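Local coordinates for penaeus monodon metallodensovirus major capsid protein (Penaeus monodon metallodensovirus, PDB 6WH7), which builds the icosahedral shell of a shrimp densovirus, sixty copies assembling into a capsid that presumably encloses and protects the viral genome, at residues 157-162 with 216-221; 86-91 with 119-124; 303-308 with 317-322; 347-352 with 356-361; 93-98 with 103-108. All coordinates share one frame; numbering follows the deposited sequence.

How the contacts relate
Contacts 1 and 2 are buried and belong to the jelly-roll core: contact 1 joins the two facing sheets, and contact 2 lays a short helix on strand 118-135, a neighbour of strand 218-222 in one sheet. Both rest on rings and apolar groups. Contact 5, also buried, is nested within the loop that contact 2 closes and touches it through Arg89 and Asn95, adding a backbone bridge. Contact 3, at a helix end with its centre about 31 Å from the centre of the chain, and contact 4, in a loop, lie at subunit interfaces, where charges matter more; contact 3 is buried, contact 4 only partly. Contacts 3 and 5 touch the same neighbouring subunit.

Contact 1: 157-162 with 216-221; sequences MIHSID and DALHFS
His159 and Ile161 on strand 157-162 face Leu218 and Phe220 on strand 218-221, the short strand axes running 17° from parallel and approaching to 10.7 Å. CA atoms are 8.7 Å apart for His159 and Leu218, and 10.0 Å apart for Ile161 and Phe220. Such spacing belongs to strands of two different sheets, and these are the facing layers of the viral jelly roll, 157-162 in one and 218-222 in the other. Side chains from both layers fill the gap. With CG set opposite the backbone N (chi1 -175°), the imidazole of His159 leans along its strand toward the C-terminal end, while Phe220, whose CG sits beside its backbone N, leans back to meet it. The two rings form an offset stack, centroids 4.2 Å apart and planes at 25°: Phe220 CE2 lies over a face of His159 near the rim, and His159 NE2 likewise over Phe220. Ile161 CD1 reaches Phe220 CE1 at 3.6 Å, and Leu218 CD1 lies 3.9 Å from His159 CB. His271 meets both rings edge-to-face, and Tyr126 adds another aromatic neighbour to Phe220. Dispersion and ring overlap, without any hydrogen bond between the segments, therefore hold the layers together here, and the apolar setting would probably favour an uncharged imidazole.

Contact 2: 86-91 with 119-124; sequences NVMRFY and HRPTKV
Tyr91 receives a methyl of Val124 over one ring face, and Met88 lays its terminal methyl on the ring of Pro121; together they fasten the weakly bonded helix near 88-91 onto strand 118-135 of the jelly roll, where that strand is interrupted. The Tyr91 pair is a CH-pi contact by direction: Val124 CG2 stands over the ring centre, 5° off the normal, although its modelled height is too small to be relied on. Val124 CG1 stays farther out, toward the hydroxyl end of the ring. In the other pair, Met88 CE lies 3.8 Å from Pro121 CG, and Met88 SD is 4.1 Å from Pro121 CB. The methionine achieves this by bending twice (chi2 -67°, chi3 -68°), which brings its methyl to the proline ring, the two side chains crossing at about a right angle. Behind this first shell, Ile297 touches Met88 and Phe230 touches Pro121. The helical turn that presents both residues is held by Tyr91 N bonding to Met88 O at 3.2 Å, and Phe90 N to Val87 O at 3.1 Å. Phe90 CD2 lies over the centre of the tyrosine face opposite Val124, sandwiching the ring, and Tyr91 OH is hydrogen-bonded to the carbonyl O of Trp85.

Contact 3: 303-308 with 317-322; sequences LWEQGV and NLNPAN
Glu305 reaches across to Pro320 and Asn319 with one carboxylate oxygen, OE2; the CA atoms of Glu305 and Asn319 are 8.5 Å apart. From CA, CB sets out toward 317-322. CG then lies beside the backbone N, and a bend at chi2 (85°) turns the carboxylate to the proline ring, which comes from the opposite direction. Glu305 CD is 3.9 Å from Pro320 CD. The tip divides the work. Glu305 OE2 sits against the proline methylenes, 3.2 Å from Pro320 CD and 3.4 Å from Pro320 CG, and is 4.0 Å from Asn319 OD1. The setting is a loop following strand 287-302, folded back on the residues that end helix 312-318, Asn319 being the first to leave helical angles. Two cations grip OE2 by salt bridges and probably keep the carboxylate ionised: Lys117 NZ, which also makes a weak hydrogen bond to Asn319 OD1, and Arg352 NH2 of a neighbouring subunit. That subunit packs on Pro320 as well, through Gln164. OE1, by contrast, lies in plane at the edge of the Trp304 ring and is hydrogen-bonded to His315 NE2, whose ring meets Trp304 edge-to-face.

Contact 4: 347-352 with 356-361; sequences GPTCPR and RNKGGK
Lys358 lies against Thr349 and the carbonyl of Cys350, its aliphatic middle doing most of the touching. The two side chains run at a slant to each other: Thr349 CG2 is 3.4 Å from Lys358 CD and 4.0 Å from Lys358 CG, so the methyl sits beside the methylenes and not at the charged tip. Thr349 has this methyl turned opposite its backbone N, next to its own carbonyl carbon, while OG1 takes the place beside the N and accepts a hydrogen bond from Gly267 N. The threonine is thus split, one branch for each neighbour. Lys358 starts toward 347-352 and then bends twice, at chi3 (-66°) and chi4 (-71°), which wraps its end round the Cys350 carbonyl. Cys350 O is 3.3 Å from Lys358 CD and 3.5 Å from Lys358 NZ; Pro351 O is 3.8 Å from Lys358 NZ. None of these is a hydrogen bond, but an ammonium group near two carbonyl oxygens should still be drawn to them electrostatically. Both segments belong to the long loop between strands 340-345 and 363-368, in the C-terminal region beyond the jelly-roll strands, and the pair narrows this loop where the CA atoms of Thr349 and Lys358 are 7.7 Å apart. Nearby, Arg352 N makes a weak bond to Cys350 SG at 3.5 Å, with an angle of 141° at the hydrogen. Arg352 sets out away from 356-361 and packs on Trp326 of a neighbouring subunit, and Asn322 of that subunit packs on Cys350.

Contact 5: 93-98 with 103-108; sequences EYNTGT and GNVHHK
Val105 and His106 do most of the touching with 93-98, and the backbone that delivers them begins at Gly103, the first residue after helix 99-102, with positive phi. Asn104 follows, its OD1 accepting from His106 N at 2.9 Å (N-H...O 151°) in the carbonyl plane. That oxygen also bonds to Asn312 of a neighbouring subunit. Val105 comes next: its O takes a nearly straight bond from Tyr94 N at 3.2 Å (169°), the donor lying above the carbonyl plane. Val105 CG2 wedges between two side chains, 3.4 Å from Glu93 CG and 3.4 Å from Asn95 ND2. The His106 ring lies alongside Glu93, with Glu93 CG over one face and the carboxylate tilted 49° from the ring. Glu93 OE1 to His106 ND1 is 3.4 Å at a poor angle; instead Tyr234 OH bonds to OE1 and weakly to ND1, while Glu93 OE2 pairs with Arg89. His107 caps helix 108-113 through ND1 to Asn109 N, and Lys108 then leaves for a cation-pi contact with Trp304 of a neighbouring subunit. The arrangement is an Asx turn followed by a helix N-cap, in a loop closed by the single beta bridge of Glu93 with His106.

Contact 1: 157-162 with 216-221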
# COMPACT_ATOMS: atom_id res chain seq x y z
N MET A 157 49.03 -49.14 65.78
CA MET A 157 49.72 -48.30 66.73
C MET A 157 48.92 -47.02 66.90
O MET A 157 48.46 -46.45 65.92
CB MET A 157 51.15 -48.00 66.29
CG MET A 157 51.92 -47.15 67.27
SD MET A 157 53.62 -46.88 66.80
CE MET A 157 53.39 -45.75 65.44
N ILE A 158 48.75 -46.59 68.14
CA ILE A 158 47.92 -45.44 68.44
C ILE A 158 48.80 -44.21 68.49
O ILE A 158 49.74 -44.14 69.30
CB ILE A 158 47.17 -45.63 69.77
CG1 ILE A 158 46.34 -46.90 69.72
CG2 ILE A 158 46.27 -44.46 70.02
CD1 ILE A 158 45.76 -47.28 71.04
N HIS A 159 48.53 -43.24 67.64
CA HIS A 159 49.14 -41.92 67.76
C HIS A 159 48.18 -41.03 68.52
O HIS A 159 47.04 -40.82 68.09
CB HIS A 159 49.44 -41.30 66.41
CG HIS A 159 50.18 -40.01 66.52
ND1 HIS A 159 51.52 -39.95 66.82
CD2 HIS A 159 49.75 -38.73 66.48
CE1 HIS A 159 51.89 -38.68 66.89
NE2 HIS A 159 50.83 -37.93 66.70
N SER A 160 48.63 -40.50 69.64
CA SER A 160 47.79 -39.69 70.51
C SER A 160 48.31 -38.27 70.53
O SER A 160 49.51 -38.04 70.72
CB SER A 160 47.77 -40.27 71.92
OG SER A 160 47.21 -41.56 71.92
N ILE A 161 47.42 -37.31 70.32
CA ILE A 161 47.71 -35.90 70.51
C ILE A 161 46.95 -35.45 71.74
O ILE A 161 45.73 -35.64 71.83
CB ILE A 161 47.29 -35.07 69.29
CG1 ILE A 161 48.08 -35.48 68.06
CG2 ILE A 161 47.50 -33.61 69.57
CD1 ILE A 161 47.59 -34.83 66.82
N ASP A 162 47.65 -34.86 72.69
CA ASP A 162 47.01 -34.46 73.94
C ASP A 162 46.72 -32.97 73.83
O ASP A 162 47.56 -32.14 74.16
CB ASP A 162 47.93 -34.78 75.11
CG ASP A 162 47.26 -34.62 76.43
OD1 ASP A 162 46.04 -34.38 76.45
OD2 ASP A 162 47.96 -34.73 77.45
N ASP A 216 48.00 -44.30 55.26
CA ASP A 216 48.80 -43.19 54.79
C ASP A 216 49.63 -42.61 55.93
O ASP A 216 49.35 -42.83 57.11
CB ASP A 216 47.91 -42.11 54.18
CG ASP A 216 47.25 -42.56 52.90
OD1 ASP A 216 47.72 -43.55 52.29
OD2 ASP A 216 46.24 -41.94 52.49
N ALA A 217 50.67 -41.87 55.56
CA ALA A 217 51.58 -41.32 56.55
C ALA A 217 50.87 -40.32 57.45
O ALA A 217 49.89 -39.69 57.06
CB ALA A 217 52.76 -40.65 55.86
N LEU A 218 51.38 -40.19 58.66
CA LEU A 218 50.85 -39.26 59.65
C LEU A 218 51.69 -38.00 59.62
O LEU A 218 52.86 -38.03 60.00
CB LEU A 218 50.85 -39.89 61.03
CG LEU A 218 50.02 -41.15 61.24
CD1 LEU A 218 50.24 -41.66 62.63
CD2 LEU A 218 48.56 -40.86 60.99
N HIS A 219 51.10 -36.90 59.18
CA HIS A 219 51.80 -35.62 59.06
C HIS A 219 51.37 -34.73 60.22
O HIS A 219 50.18 -34.60 60.49
CB HIS A 219 51.46 -34.93 57.74
CG HIS A 219 51.74 -35.77 56.53
ND1 HIS A 219 53.01 -36.01 56.07
CD2 HIS A 219 50.90 -36.43 55.70
CE1 HIS A 219 52.95 -36.77 54.99
NE2 HIS A 219 51.68 -37.04 54.75
N PHE A 220 52.34 -34.11 60.88
CA PHE A 220 52.04 -33.18 61.96
C PHE A 220 52.93 -31.97 61.80
O PHE A 220 54.15 -32.11 61.75
CB PHE A 220 52.24 -33.84 63.32
CG PHE A 220 51.43 -35.07 63.49
CD1 PHE A 220 50.10 -34.99 63.81
CD2 PHE A 220 51.99 -36.31 63.27
CE1 PHE A 220 49.35 -36.12 63.94
CE2 PHE A 220 51.24 -37.43 63.40
CZ PHE A 220 49.92 -37.34 63.72
N SER A 221 52.33 -30.80 61.71
CA SER A 221 53.06 -29.56 61.52
C SER A 221 52.68 -28.57 62.60
O SER A 221 51.60 -28.65 63.20
CB SER A 221 52.78 -28.93 60.15
OG SER A 221 53.26 -29.75 59.11

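Contact 2: 86-91 with 119-124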
# COMPACT_ATOMS: atom_id res chain seq x y z
N ASN A 86 58.31 -31.15 70.31
CA ASN A 86 58.34 -29.76 70.72
C ASN A 86 59.74 -29.28 71.03
O ASN A 86 59.90 -28.14 71.46
CB ASN A 86 57.40 -29.52 71.90
CG ASN A 86 57.70 -30.39 73.08
OD1 ASN A 86 58.36 -31.42 72.96
ND2 ASN A 86 57.22 -29.99 74.24
N VAL A 87 60.75 -30.10 70.82
CA VAL A 87 62.13 -29.76 71.10
C VAL A 87 62.80 -29.35 69.79
O VAL A 87 62.64 -30.03 68.77
CB VAL A 87 62.86 -30.94 71.75
CG1 VAL A 87 64.29 -30.58 72.07
CG2 VAL A 87 62.12 -31.39 72.97
N MET A 88 63.52 -28.22 69.81
CA MET A 88 64.26 -27.80 68.63
C MET A 88 65.26 -28.86 68.21
O MET A 88 65.44 -29.12 67.01
CB MET A 88 64.98 -26.48 68.91
CG MET A 88 64.09 -25.27 68.99
SD MET A 88 63.32 -24.86 67.43
CE MET A 88 64.76 -24.36 66.50
N ARG A 89 65.93 -29.48 69.17
CA ARG A 89 66.96 -30.47 68.89
C ARG A 89 66.41 -31.66 68.11
O ARG A 89 67.18 -32.37 67.46
CB ARG A 89 67.56 -30.93 70.20
CG ARG A 89 68.72 -31.84 70.07
CD ARG A 89 69.17 -32.25 71.43
NE ARG A 89 69.65 -31.12 72.21
CZ ARG A 89 70.91 -30.71 72.20
NH1 ARG A 89 71.80 -31.35 71.46
NH2 ARG A 89 71.28 -29.68 72.94
N PHE A 90 65.10 -31.87 68.15
CA PHE A 90 64.49 -33.00 67.47
C PHE A 90 64.57 -32.84 65.96
O PHE A 90 64.83 -33.81 65.25
CB PHE A 90 63.05 -33.11 67.96
CG PHE A 90 62.26 -34.22 67.33
CD1 PHE A 90 62.45 -35.53 67.72
CD2 PHE A 90 61.25 -33.94 66.43
CE1 PHE A 90 61.71 -36.53 67.17
CE2 PHE A 90 60.51 -34.94 65.89
CZ PHE A 90 60.73 -36.23 66.26
N TYR A 91 64.31 -31.64 65.46
CA TYR A 91 64.21 -31.40 64.03
C TYR A 91 65.55 -31.12 63.36
O TYR A 91 65.82 -31.64 62.27
CB TYR A 91 63.27 -30.23 63.80
CG TYR A 91 61.89 -30.53 64.29
CD1 TYR A 91 60.97 -31.14 63.47
CD2 TYR A 91 61.52 -30.22 65.58
CE1 TYR A 91 59.72 -31.42 63.91
CE2 TYR A 91 60.27 -30.50 66.03
CZ TYR A 91 59.37 -31.10 65.19
OH TYR A 91 58.10 -31.38 65.63
N HIS A 119 68.08 -15.68 62.90
CA HIS A 119 67.40 -16.83 62.34
C HIS A 119 66.15 -17.09 63.15
O HIS A 119 66.07 -16.72 64.32
CB HIS A 119 68.29 -18.08 62.31
CG HIS A 119 68.73 -18.52 63.67
ND1 HIS A 119 67.94 -19.28 64.49
CD2 HIS A 119 69.87 -18.30 64.35
CE1 HIS A 119 68.58 -19.52 65.62
NE2 HIS A 119 69.76 -18.93 65.56
N ARG A 120 65.17 -17.71 62.52
CA ARG A 120 63.92 -17.90 63.18
C ARG A 120 63.31 -19.23 62.76
O ARG A 120 63.36 -19.57 61.57
CB ARG A 120 63.01 -16.72 62.84
CG ARG A 120 61.68 -16.75 63.44
CD ARG A 120 61.01 -15.42 63.26
NE ARG A 120 60.82 -15.03 61.88
CZ ARG A 120 60.45 -13.81 61.53
NH1 ARG A 120 60.23 -12.90 62.46
NH2 ARG A 120 60.28 -13.50 60.25
N PRO A 121 62.73 -19.98 63.69
CA PRO A 121 62.34 -21.36 63.37
C PRO A 121 61.12 -21.52 62.49
O PRO A 121 61.00 -22.58 61.86
CB PRO A 121 62.09 -21.97 64.76
CG PRO A 121 62.93 -21.18 65.65
CD PRO A 121 62.84 -19.79 65.14
N THR A 122 60.17 -20.58 62.47
CA THR A 122 58.93 -20.69 61.70
C THR A 122 58.29 -22.07 61.77
O THR A 122 58.17 -22.64 62.85
CB THR A 122 59.14 -20.29 60.24
OG1 THR A 122 60.04 -21.19 59.61
CG2 THR A 122 59.71 -18.91 60.17
N LYS A 123 57.90 -22.64 60.63
CA LYS A 123 57.19 -23.91 60.65
C LYS A 123 58.08 -25.04 61.14
O LYS A 123 59.30 -25.02 60.95
CB LYS A 123 56.64 -24.26 59.27
CG LYS A 123 55.77 -25.49 59.26
CD LYS A 123 55.41 -25.95 57.88
CE LYS A 123 54.47 -24.99 57.20
NZ LYS A 123 54.13 -25.44 55.83
N VAL A 124 57.46 -26.03 61.77
CA VAL A 124 58.15 -27.23 62.20
C VAL A 124 57.16 -28.38 62.08
O VAL A 124 55.96 -28.19 62.24
CB VAL A 124 58.69 -27.08 63.64
CG1 VAL A 124 57.62 -27.35 64.68
CG2 VAL A 124 59.89 -27.89 63.84

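Contact 3: 303-308 with 317-322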
# COMPACT_ATOMS: atom_id res chain seq x y z
N LEU A 303 70.33 -11.41 57.07
CA LEU A 303 71.75 -11.15 56.89
C LEU A 303 72.20 -9.91 57.66
O LEU A 303 71.41 -9.22 58.31
CB LEU A 303 72.10 -11.00 55.42
CG LEU A 303 71.78 -12.24 54.61
CD1 LEU A 303 72.26 -12.10 53.20
CD2 LEU A 303 72.40 -13.38 55.25
N TRP A 304 73.49 -9.64 57.55
CA TRP A 304 74.16 -8.56 58.25
C TRP A 304 73.88 -7.21 57.61
O TRP A 304 73.42 -7.11 56.47
CB TRP A 304 75.65 -8.84 58.30
CG TRP A 304 75.94 -10.08 59.04
CD1 TRP A 304 76.15 -11.31 58.51
CD2 TRP A 304 75.99 -10.23 60.45
NE1 TRP A 304 76.37 -12.21 59.50
CE2 TRP A 304 76.27 -11.58 60.71
CE3 TRP A 304 75.84 -9.36 61.53
CZ2 TRP A 304 76.40 -12.07 62.00
CZ3 TRP A 304 75.98 -9.85 62.79
CH2 TRP A 304 76.25 -11.19 63.02
N GLU A 305 74.14 -6.16 58.38
CA GLU A 305 73.95 -4.80 57.90
C GLU A 305 74.84 -4.50 56.71
O GLU A 305 76.00 -4.90 56.66
CB GLU A 305 74.25 -3.81 59.02
CG GLU A 305 73.32 -3.90 60.19
CD GLU A 305 73.75 -4.94 61.19
OE1 GLU A 305 74.76 -5.63 60.94
OE2 GLU A 305 73.07 -5.08 62.22
N GLN A 306 74.29 -3.77 55.74
CA GLN A 306 75.10 -3.29 54.64
C GLN A 306 75.95 -2.11 55.07
O GLN A 306 75.68 -1.44 56.07
CB GLN A 306 74.22 -2.90 53.46
CG GLN A 306 73.52 -4.06 52.83
CD GLN A 306 74.48 -5.12 52.38
OE1 GLN A 306 75.57 -4.82 51.91
NE2 GLN A 306 74.07 -6.37 52.51
N GLY A 307 76.98 -1.85 54.30
CA GLY A 307 77.83 -0.72 54.56
C GLY A 307 78.96 -1.06 55.49
O GLY A 307 79.25 -2.21 55.81
N VAL A 308 79.63 0.01 55.94
CA VAL A 308 80.74 -0.15 56.86
C VAL A 308 80.27 -0.72 58.19
O VAL A 308 81.05 -1.34 58.91
CB VAL A 308 81.46 1.20 57.04
CG1 VAL A 308 82.64 1.07 57.97
CG2 VAL A 308 81.88 1.72 55.70
N ASN A 317 81.85 -2.81 67.17
CA ASN A 317 81.55 -1.51 67.74
C ASN A 317 80.22 -0.97 67.24
O ASN A 317 79.45 -0.40 68.02
CB ASN A 317 82.68 -0.54 67.38
CG ASN A 317 84.00 -0.96 67.97
OD1 ASN A 317 84.05 -1.65 68.98
ND2 ASN A 317 85.09 -0.57 67.32
N LEU A 318 79.94 -1.14 65.96
CA LEU A 318 78.79 -0.53 65.30
C LEU A 318 77.58 -1.44 65.23
O LEU A 318 76.59 -1.08 64.58
CB LEU A 318 79.17 -0.07 63.90
CG LEU A 318 79.74 1.34 63.76
CD1 LEU A 318 81.00 1.52 64.56
CD2 LEU A 318 80.04 1.54 62.31
N ASN A 319 77.64 -2.62 65.84
CA ASN A 319 76.45 -3.45 65.95
C ASN A 319 75.32 -2.64 66.58
O ASN A 319 75.55 -1.97 67.60
CB ASN A 319 76.73 -4.69 66.80
CG ASN A 319 75.61 -5.70 66.73
OD1 ASN A 319 74.98 -5.86 65.69
ND2 ASN A 319 75.35 -6.36 67.84
N PRO A 320 74.13 -2.65 66.00
CA PRO A 320 73.03 -1.88 66.59
C PRO A 320 72.69 -2.38 67.98
O PRO A 320 72.66 -3.58 68.23
CB PRO A 320 71.88 -2.12 65.61
CG PRO A 320 72.52 -2.47 64.36
CD PRO A 320 73.74 -3.23 64.71
N ALA A 321 72.43 -1.44 68.88
CA ALA A 321 71.95 -1.82 70.19
C ALA A 321 70.48 -2.19 70.16
O ALA A 321 70.02 -2.90 71.06
CB ALA A 321 72.18 -0.69 71.19
N ASN A 322 69.74 -1.76 69.15
CA ASN A 322 68.33 -2.09 69.05
C ASN A 322 68.10 -3.45 68.43
O ASN A 322 66.95 -3.79 68.13
CB ASN A 322 67.56 -1.01 68.29
CG ASN A 322 67.98 -0.89 66.86
OD1 ASN A 322 68.98 -1.45 66.44
ND2 ASN A 322 67.23 -0.12 66.09

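Contact 4: 347-352 with 356-361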
# COMPACT_ATOMS: atom_id res chain seq x y z
N GLY A 347 52.19 -28.38 76.99
CA GLY A 347 51.52 -27.10 76.94
C GLY A 347 50.94 -26.77 75.58
O GLY A 347 51.43 -25.88 74.89
N PRO A 348 49.94 -27.52 75.14
CA PRO A 348 49.31 -27.22 73.85
C PRO A 348 48.74 -25.82 73.81
O PRO A 348 48.59 -25.13 74.82
CB PRO A 348 48.19 -28.26 73.76
CG PRO A 348 47.88 -28.56 75.16
CD PRO A 348 49.19 -28.54 75.87
N THR A 349 48.43 -25.37 72.60
CA THR A 349 47.57 -24.21 72.47
C THR A 349 46.19 -24.60 72.96
O THR A 349 45.55 -25.49 72.39
CB THR A 349 47.53 -23.74 71.02
OG1 THR A 349 48.84 -23.36 70.59
CG2 THR A 349 46.63 -22.57 70.86
N CYS A 350 45.72 -23.94 73.99
CA CYS A 350 44.57 -24.46 74.71
C CYS A 350 43.29 -24.11 73.95
O CYS A 350 43.05 -22.94 73.66
CB CYS A 350 44.51 -23.91 76.12
SG CYS A 350 43.15 -24.52 77.11
N PRO A 351 42.46 -25.10 73.62
CA PRO A 351 41.21 -24.78 72.92
C PRO A 351 40.24 -23.99 73.77
O PRO A 351 39.40 -23.28 73.20
CB PRO A 351 40.66 -26.16 72.56
CG PRO A 351 41.25 -27.06 73.55
CD PRO A 351 42.61 -26.54 73.82
N ARG A 352 40.33 -24.06 75.09
CA ARG A 352 39.43 -23.32 75.96
C ARG A 352 39.96 -21.95 76.33
O ARG A 352 39.25 -21.18 76.98
CB ARG A 352 39.13 -24.13 77.22
CG ARG A 352 38.20 -25.28 76.94
CD ARG A 352 37.97 -26.13 78.15
NE ARG A 352 39.19 -26.79 78.59
CZ ARG A 352 39.24 -27.65 79.59
NH1 ARG A 352 38.13 -27.96 80.25
NH2 ARG A 352 40.38 -28.21 79.93
N ARG A 356 40.46 -15.02 70.93
CA ARG A 356 41.14 -13.75 70.74
C ARG A 356 42.52 -13.74 71.37
O ARG A 356 43.37 -12.94 70.99
CB ARG A 356 40.30 -12.62 71.33
CG ARG A 356 38.97 -12.43 70.64
CD ARG A 356 38.33 -11.14 71.08
NE ARG A 356 38.08 -11.11 72.51
CZ ARG A 356 36.98 -11.56 73.08
NH1 ARG A 356 36.01 -12.07 72.34
NH2 ARG A 356 36.83 -11.50 74.39
N ASN A 357 42.76 -14.62 72.34
CA ASN A 357 44.07 -14.80 72.94
C ASN A 357 44.90 -15.83 72.22
O ASN A 357 45.95 -16.21 72.74
CB ASN A 357 43.95 -15.19 74.41
CG ASN A 357 43.43 -14.08 75.26
OD1 ASN A 357 42.56 -14.28 76.10
ND2 ASN A 357 43.94 -12.88 75.03
N LYS A 358 44.43 -16.35 71.10
CA LYS A 358 45.18 -17.28 70.27
C LYS A 358 45.28 -16.69 68.88
O LYS A 358 44.32 -16.10 68.38
CB LYS A 358 44.50 -18.65 70.21
CG LYS A 358 44.38 -19.35 71.54
CD LYS A 358 43.82 -20.74 71.39
CE LYS A 358 42.40 -20.80 70.91
NZ LYS A 358 41.44 -20.35 71.93
N GLY A 359 46.44 -16.81 68.26
CA GLY A 359 46.60 -16.26 66.93
C GLY A 359 48.02 -15.80 66.71
O GLY A 359 48.93 -16.16 67.45
N GLY A 360 48.18 -14.98 65.68
CA GLY A 360 49.49 -14.66 65.17
C GLY A 360 50.32 -13.80 66.10
O GLY A 360 49.88 -13.32 67.14
N LYS A 361 51.58 -13.62 65.69
CA LYS A 361 52.53 -12.74 66.36
C LYS A 361 52.71 -13.16 67.81
O LYS A 361 52.10 -12.59 68.72
CB LYS A 361 52.10 -11.28 66.27
CG LYS A 361 53.22 -10.34 66.65
CD LYS A 361 52.83 -8.88 66.64
CE LYS A 361 52.10 -8.50 67.90
NZ LYS A 361 51.81 -7.04 67.96

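Contact 5: 93-98 with 103-108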
# COMPACT_ATOMS: atom_id res chain seq x y z
N GLU A 93 68.71 -31.51 64.55
CA GLU A 93 69.86 -32.24 65.05
C GLU A 93 69.53 -33.72 65.01
O GLU A 93 68.46 -34.13 65.46
CB GLU A 93 70.19 -31.77 66.46
CG GLU A 93 71.29 -32.49 67.14
CD GLU A 93 71.71 -31.76 68.39
OE1 GLU A 93 71.18 -30.67 68.62
OE2 GLU A 93 72.56 -32.29 69.14
N TYR A 94 70.43 -34.52 64.46
CA TYR A 94 70.10 -35.90 64.11
C TYR A 94 70.68 -36.79 65.20
O TYR A 94 71.86 -37.14 65.16
CB TYR A 94 70.68 -36.22 62.74
CG TYR A 94 70.29 -37.54 62.14
CD1 TYR A 94 69.04 -37.71 61.58
CD2 TYR A 94 71.19 -38.59 62.06
CE1 TYR A 94 68.67 -38.89 61.01
CE2 TYR A 94 70.83 -39.78 61.48
CZ TYR A 94 69.57 -39.92 60.96
OH TYR A 94 69.19 -41.11 60.39
N ASN A 95 69.83 -37.23 66.11
CA ASN A 95 70.25 -38.05 67.23
C ASN A 95 69.66 -39.43 67.00
O ASN A 95 68.49 -39.67 67.30
CB ASN A 95 69.77 -37.46 68.55
CG ASN A 95 70.43 -36.14 68.87
OD1 ASN A 95 69.76 -35.14 69.11
ND2 ASN A 95 71.75 -36.13 68.92
N THR A 96 70.50 -40.34 66.52
CA THR A 96 70.05 -41.67 66.16
C THR A 96 71.24 -42.59 66.27
O THR A 96 72.35 -42.20 65.93
CB THR A 96 69.48 -41.70 64.74
OG1 THR A 96 68.42 -40.76 64.62
CG2 THR A 96 68.95 -43.07 64.41
N GLY A 97 71.00 -43.81 66.74
CA GLY A 97 72.03 -44.83 66.68
C GLY A 97 73.33 -44.35 67.28
O GLY A 97 73.39 -43.88 68.42
N THR A 98 74.40 -44.46 66.49
CA THR A 98 75.72 -44.04 66.93
C THR A 98 75.94 -42.54 66.78
O THR A 98 76.80 -41.99 67.46
CB THR A 98 76.78 -44.82 66.15
OG1 THR A 98 76.52 -46.22 66.27
CG2 THR A 98 78.17 -44.56 66.70
N GLY A 103 79.46 -37.57 67.97
CA GLY A 103 80.04 -36.28 67.63
C GLY A 103 78.98 -35.29 67.21
O GLY A 103 77.83 -35.37 67.64
N ASN A 104 79.39 -34.34 66.36
CA ASN A 104 78.53 -33.22 66.01
C ASN A 104 77.47 -33.72 65.04
O ASN A 104 77.77 -34.03 63.88
CB ASN A 104 79.36 -32.10 65.39
CG ASN A 104 78.56 -30.85 65.12
OD1 ASN A 104 77.33 -30.88 65.03
ND2 ASN A 104 79.25 -29.73 64.96
N VAL A 105 76.22 -33.77 65.50
CA VAL A 105 75.10 -34.25 64.71
C VAL A 105 74.27 -33.13 64.13
O VAL A 105 73.23 -33.39 63.52
CB VAL A 105 74.24 -35.21 65.54
CG1 VAL A 105 74.99 -36.48 65.76
CG2 VAL A 105 73.94 -34.60 66.87
N HIS A 106 74.69 -31.89 64.32
CA HIS A 106 73.94 -30.76 63.79
C HIS A 106 74.00 -30.75 62.27
O HIS A 106 75.01 -31.12 61.67
CB HIS A 106 74.51 -29.47 64.35
CG HIS A 106 74.44 -29.38 65.83
ND1 HIS A 106 73.28 -29.04 66.50
CD2 HIS A 106 75.36 -29.65 66.79
CE1 HIS A 106 73.51 -29.06 67.80
NE2 HIS A 106 74.76 -29.44 68.00
N HIS A 107 72.90 -30.35 61.66
CA HIS A 107 72.88 -30.21 60.21
C HIS A 107 73.68 -28.98 59.83
O HIS A 107 73.79 -28.02 60.59
CB HIS A 107 71.44 -30.10 59.72
CG HIS A 107 71.29 -30.26 58.25
ND1 HIS A 107 71.50 -29.23 57.36
CD2 HIS A 107 70.93 -31.33 57.51
CE1 HIS A 107 71.29 -29.66 56.13
NE2 HIS A 107 70.94 -30.93 56.19
N LYS A 108 74.28 -29.02 58.64
CA LYS A 108 75.16 -27.92 58.27
C LYS A 108 74.41 -26.65 57.94
O LYS A 108 74.98 -25.56 58.06
CB LYS A 108 76.05 -28.32 57.09
CG LYS A 108 77.03 -29.38 57.43
CD LYS A 108 78.02 -29.59 56.34
CE LYS A 108 78.94 -28.41 56.25
NZ LYS A 108 79.76 -28.27 57.48